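Local coordinates for protein endoglucanase FnCel5A (Fervidobacterium nodosum, PDB 3NCO) that probably hydrolyses internal beta-1,4-glucosidic linkages of cellulose, as a glycoside hydrolase family 5 endoglucanase, at residues N155-R166 with E189-I198. Residues are numbered along the deposited sequence; the frame is centred on the assembly and turned at random.
With PO4 (phosphate ion), chain E.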
loop_
_atom_site.group_PDB
_atom_site.type_symbol
_atom_site.label_atom_id
_atom_site.label_comp_id
_atom_site.label_asym_id
_atom_site.label_seq_id
_atom_site.Cartn_x
_atom_site.Cartn_y
_atom_site.Cartn_z
ATOM N N ASN A 155 13.213 9.888 -7.313
ATOM C CA ASN A 155 12.667 11.157 -7.728
ATOM C C ASN A 155 12.871 11.283 -9.238
ATOM O O ASN A 155 12.103 11.976 -9.929
ATOM C CB ASN A 155 13.414 12.300 -7.005
ATOM C CG ASN A 155 12.862 12.549 -5.635
ATOM O OD1 ASN A 155 11.718 12.235 -5.396
ATOM N ND2 ASN A 155 13.659 13.066 -4.735
ATOM N N GLU A 156 13.919 10.627 -9.735
ATOM C CA GLU A 156 14.214 10.638 -11.170
ATOM C C GLU A 156 13.348 9.665 -11.968
ATOM O O GLU A 156 12.903 9.969 -13.100
ATOM C CB GLU A 156 15.705 10.376 -11.446
ATOM C CG GLU A 156 16.600 11.502 -10.834
ATOM C CD GLU A 156 18.120 11.182 -10.718
ATOM O OE1 GLU A 156 18.901 12.155 -10.471
ATOM O OE2 GLU A 156 18.532 10.002 -10.814
ATOM N N LEU A 157 13.116 8.485 -11.366
ATOM C CA LEU A 157 12.403 7.412 -12.007
ATOM C C LEU A 157 10.874 7.546 -12.087
ATOM O O LEU A 157 10.278 7.336 -13.149
ATOM C CB LEU A 157 12.778 6.075 -11.293
ATOM C CG LEU A 157 12.045 4.828 -11.789
ATOM C CD1 LEU A 157 12.316 4.627 -13.277
ATOM C CD2 LEU A 157 12.523 3.596 -10.994
ATOM N N TYR A 158 10.232 7.812 -10.937
ATOM C CA TYR A 158 8.791 7.789 -10.900
ATOM C C TYR A 158 8.161 8.760 -11.913
ATOM O O TYR A 158 7.162 8.372 -12.521
ATOM C CB TYR A 158 8.209 7.912 -9.467
ATOM C CG TYR A 158 7.931 9.316 -8.991
ATOM C CD1 TYR A 158 8.736 9.933 -8.003
ATOM C CD2 TYR A 158 6.842 10.029 -9.499
ATOM C CE1 TYR A 158 8.485 11.222 -7.560
ATOM C CE2 TYR A 158 6.567 11.325 -9.057
ATOM C CZ TYR A 158 7.393 11.910 -8.099
ATOM O OH TYR A 158 7.083 13.193 -7.669
ATOM N N PRO A 159 8.758 9.986 -12.140
ATOM C CA PRO A 159 8.134 10.819 -13.191
ATOM C C PRO A 159 8.219 10.204 -14.568
ATOM O O PRO A 159 7.322 10.487 -15.371
ATOM C CB PRO A 159 8.912 12.155 -13.117
ATOM C CG PRO A 159 9.492 12.168 -11.688
ATOM C CD PRO A 159 9.898 10.704 -11.517
ATOM N N LYS A 160 9.244 9.384 -14.864
ATOM C CA LYS A 160 9.271 8.737 -16.184
ATOM C C LYS A 160 8.129 7.744 -16.285
ATOM O O LYS A 160 7.418 7.667 -17.321
ATOM C CB LYS A 160 10.593 8.034 -16.396
ATOM C CG LYS A 160 11.764 9.032 -16.356
ATOM C CD LYS A 160 13.088 8.334 -16.565
ATOM C CE LYS A 160 14.228 9.355 -16.450
ATOM N NZ LYS A 160 15.549 8.668 -16.391
ATOM N N VAL A 161 7.889 7.032 -15.173
ATOM C CA VAL A 161 6.802 6.052 -15.190
ATOM C C VAL A 161 5.481 6.808 -15.346
ATOM O O VAL A 161 4.632 6.442 -16.174
ATOM C CB VAL A 161 6.793 5.183 -13.915
ATOM C CG1 VAL A 161 5.656 4.213 -14.050
ATOM C CG2 VAL A 161 8.099 4.414 -13.822
ATOM N N LEU A 162 5.324 7.862 -14.538
ATOM C CA LEU A 162 4.100 8.685 -14.558
ATOM C C LEU A 162 3.812 9.217 -15.971
ATOM O O LEU A 162 2.660 9.176 -16.434
ATOM C CB LEU A 162 4.241 9.864 -13.605
ATOM C CG LEU A 162 3.001 10.760 -13.415
ATOM C CD1 LEU A 162 1.792 9.927 -12.933
ATOM C CD2 LEU A 162 3.365 11.844 -12.413
ATOM N N GLY A 163 4.866 9.657 -16.668
ATOM C CA GLY A 163 4.745 10.101 -18.063
ATOM C C GLY A 163 4.107 9.056 -18.965
ATOM O O GLY A 163 3.192 9.371 -19.789
ATOM N N GLU A 164 4.545 7.799 -18.835
ATOM C CA GLU A 164 3.962 6.726 -19.649
ATOM C C GLU A 164 2.529 6.427 -19.220
ATOM O O GLU A 164 1.650 6.198 -20.055
ATOM C CB GLU A 164 4.809 5.460 -19.551
ATOM C CG GLU A 164 6.113 5.596 -20.358
ATOM C CD GLU A 164 5.854 5.733 -21.851
ATOM O OE1 GLU A 164 4.842 5.212 -22.364
ATOM O OE2 GLU A 164 6.679 6.373 -22.520
ATOM N N ILE A 165 2.276 6.427 -17.916
ATOM C CA ILE A 165 0.895 6.245 -17.461
ATOM C C ILE A 165 -0.026 7.317 -18.041
ATOM O O ILE A 165 -1.145 7.009 -18.516
ATOM C CB ILE A 165 0.819 6.254 -15.901
ATOM C CG1 ILE A 165 1.530 5.008 -15.315
ATOM C CG2 ILE A 165 -0.654 6.399 -15.390
ATOM C CD1 ILE A 165 1.726 5.030 -13.767
ATOM N N ARG A 166 0.424 8.569 -17.978
ATOM C CA ARG A 166 -0.426 9.706 -18.357
ATOM C C ARG A 166 -0.791 9.745 -19.843
ATOM O O ARG A 166 -1.749 10.429 -20.209
ATOM C CB ARG A 166 0.212 11.018 -17.873
ATOM C CG ARG A 166 0.126 11.165 -16.390
ATOM C CD ARG A 166 -1.124 11.832 -15.972
ATOM N NE ARG A 166 -1.225 11.921 -14.505
ATOM C CZ ARG A 166 -1.991 11.157 -13.734
ATOM N NH1 ARG A 166 -2.760 10.204 -14.211
ATOM N NH2 ARG A 166 -1.964 11.375 -12.445
ATOM N N GLU A 189 12.289 13.876 1.655
ATOM C CA GLU A 189 13.234 13.587 0.574
ATOM C C GLU A 189 12.487 13.462 -0.723
ATOM O O GLU A 189 13.091 13.433 -1.756
ATOM C CB GLU A 189 13.983 12.253 0.825
ATOM C CG GLU A 189 14.632 12.124 2.198
ATOM C CD GLU A 189 15.824 13.016 2.410
ATOM O OE1 GLU A 189 16.338 13.614 1.428
ATOM O OE2 GLU A 189 16.257 13.115 3.584
ATOM N N LEU A 190 11.163 13.350 -0.662
ATOM C CA LEU A 190 10.377 13.132 -1.890
ATOM C C LEU A 190 10.206 14.446 -2.630
ATOM O O LEU A 190 9.781 15.443 -2.022
ATOM C CB LEU A 190 9.013 12.554 -1.510
ATOM C CG LEU A 190 8.037 12.154 -2.595
ATOM C CD1 LEU A 190 8.650 11.127 -3.564
ATOM C CD2 LEU A 190 6.720 11.623 -1.951
ATOM N N LYS A 191 10.544 14.459 -3.932
ATOM C CA LYS A 191 10.325 15.634 -4.797
ATOM C C LYS A 191 9.082 15.392 -5.659
ATOM O O LYS A 191 9.022 14.397 -6.392
ATOM C CB LYS A 191 11.544 15.893 -5.678
ATOM C CG LYS A 191 11.387 17.078 -6.525
ATOM C CD LYS A 191 12.373 17.102 -7.685
ATOM C CE LYS A 191 13.775 17.421 -7.207
ATOM N NZ LYS A 191 14.652 17.390 -8.418
ATOM N N LEU A 192 8.109 16.297 -5.570
ATOM C CA LEU A 192 6.843 16.120 -6.290
ATOM C C LEU A 192 6.967 16.598 -7.747
ATOM O O LEU A 192 8.053 17.013 -8.191
ATOM C CB LEU A 192 5.672 16.744 -5.511
ATOM C CG LEU A 192 5.418 16.091 -4.153
ATOM C CD1 LEU A 192 4.262 16.768 -3.440
ATOM C CD2 LEU A 192 5.050 14.607 -4.393
ATOM N N VAL A 193 5.923 16.427 -8.512
ATOM C CA VAL A 193 5.855 16.950 -9.875
ATOM C C VAL A 193 4.543 17.718 -9.952
ATOM O O VAL A 193 3.709 17.606 -9.055
ATOM C CB VAL A 193 5.879 15.822 -10.915
ATOM C CG1 VAL A 193 7.272 15.134 -10.887
ATOM C CG2 VAL A 193 4.790 14.850 -10.664
ATOM N N ASP A 194 4.393 18.521 -10.987
ATOM C CA ASP A 194 3.192 19.323 -11.124
ATOM C C ASP A 194 2.111 18.469 -11.739
ATOM O O ASP A 194 1.902 18.509 -12.958
ATOM C CB ASP A 194 3.480 20.521 -12.034
ATOM C CG ASP A 194 2.372 21.582 -11.957
ATOM O OD1 ASP A 194 1.449 21.476 -11.101
ATOM O OD2 ASP A 194 2.435 22.517 -12.754
ATOM N N ASP A 195 1.435 17.684 -10.916
ATOM C CA ASP A 195 0.365 16.812 -11.401
ATOM C C ASP A 195 -0.678 16.901 -10.310
ATOM O O ASP A 195 -0.366 16.663 -9.120
ATOM C CB ASP A 195 0.893 15.369 -11.562
ATOM C CG ASP A 195 -0.121 14.426 -12.255
ATOM O OD1 ASP A 195 -1.232 14.221 -11.757
ATOM O OD2 ASP A 195 0.185 13.876 -13.326
ATOM N N LYS A 196 -1.906 17.193 -10.734
ATOM C CA LYS A 196 -3.045 17.352 -9.817
ATOM C C LYS A 196 -3.758 16.078 -9.433
ATOM O O LYS A 196 -4.703 16.121 -8.642
ATOM C CB LYS A 196 -4.078 18.343 -10.376
ATOM C CG LYS A 196 -3.573 19.782 -10.567
ATOM C CD LYS A 196 -2.435 20.161 -9.593
ATOM C CE LYS A 196 -2.104 21.636 -9.703
ATOM N NZ LYS A 196 -3.292 22.456 -9.319
ATOM N N ASN A 197 -3.319 14.943 -9.972
ATOM C CA ASN A 197 -3.987 13.711 -9.649
ATOM C C ASN A 197 -3.017 12.730 -9.033
ATOM O O ASN A 197 -3.014 11.544 -9.405
ATOM C CB ASN A 197 -4.688 13.136 -10.902
ATOM C CG ASN A 197 -5.878 13.987 -11.310
ATOM O OD1 ASN A 197 -5.862 14.638 -12.351
ATOM N ND2 ASN A 197 -6.911 13.985 -10.465
ATOM N N ILE A 198 -2.170 13.205 -8.100
ATOM C CA ILE A 198 -1.305 12.305 -7.334
ATOM C C ILE A 198 -1.676 12.305 -5.830
ATOM O O ILE A 198 -2.206 13.295 -5.318
ATOM C CB ILE A 198 0.211 12.577 -7.533
ATOM C CG1 ILE A 198 0.579 14.018 -7.172
ATOM C CG2 ILE A 198 0.615 12.242 -8.987
ATOM C CD1 ILE A 198 2.166 14.197 -6.942
HETATM P P PO4 E . 17.249 14.845 -5.120
HETATM O O1 PO4 E . 17.077 14.541 -3.640
HETATM O O2 PO4 E . 17.193 16.348 -5.395
HETATM O O3 PO4 E . 18.638 14.321 -5.485
HETATM O O4 PO4 E . 16.093 14.252 -5.941
HETATM O O HOH W 1 10.646 14.083 -8.823
#
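Asp195 sets its CG opposite the backbone N (chi1 -172°), while Arg166, its CG anti to the carbonyl carbon, bends at chi2 (-89°), so that the two side chains come from opposite directions and their flat groups meet side-on, the planes 33° apart. NE of Arg166 gives a nearly straight bond to the syn lone pair of Asp195 OD2 at 2.7 Å, and NH2 of Arg166 reaches Asp195 OD1 at 3.0 Å from out of the carboxylate plane. That OD1 also accepts from the N of Asn197, an Asx turn that braces the carboxylate, and Leu162 CD1 lies over one guanidinium face. Arginine suits the place because its NH1 can also bond the carbonyls of Asn169 and Arg172. In this TIM barrel, helix 151-168 is thus tied to the loop between strands 174-177 and 198-204. Toward the start of the helix segment, valine's branching gives Val193 two methyls, CG1 for Pro159 CG (3.8 Å) and CG2 for Leu162 CD2. Tyrosine suits position 158: its ring packs on Leu190 and Val193 while OH of Tyr158 donates to an in-plane lone pair of Lys191 O (2.6 Å), at the ring edge; a water bridges that carbonyl to Asn155 O. The Asn155 amide serves loop backbone both ways: Lys191 N stands above the carbonyl plane of OD1 (2.9 Å), whereas Glu189 O lies in the amide plane of ND2 (3.1 Å), which also binds a phosphate ion, probably from the crystallisation liquor.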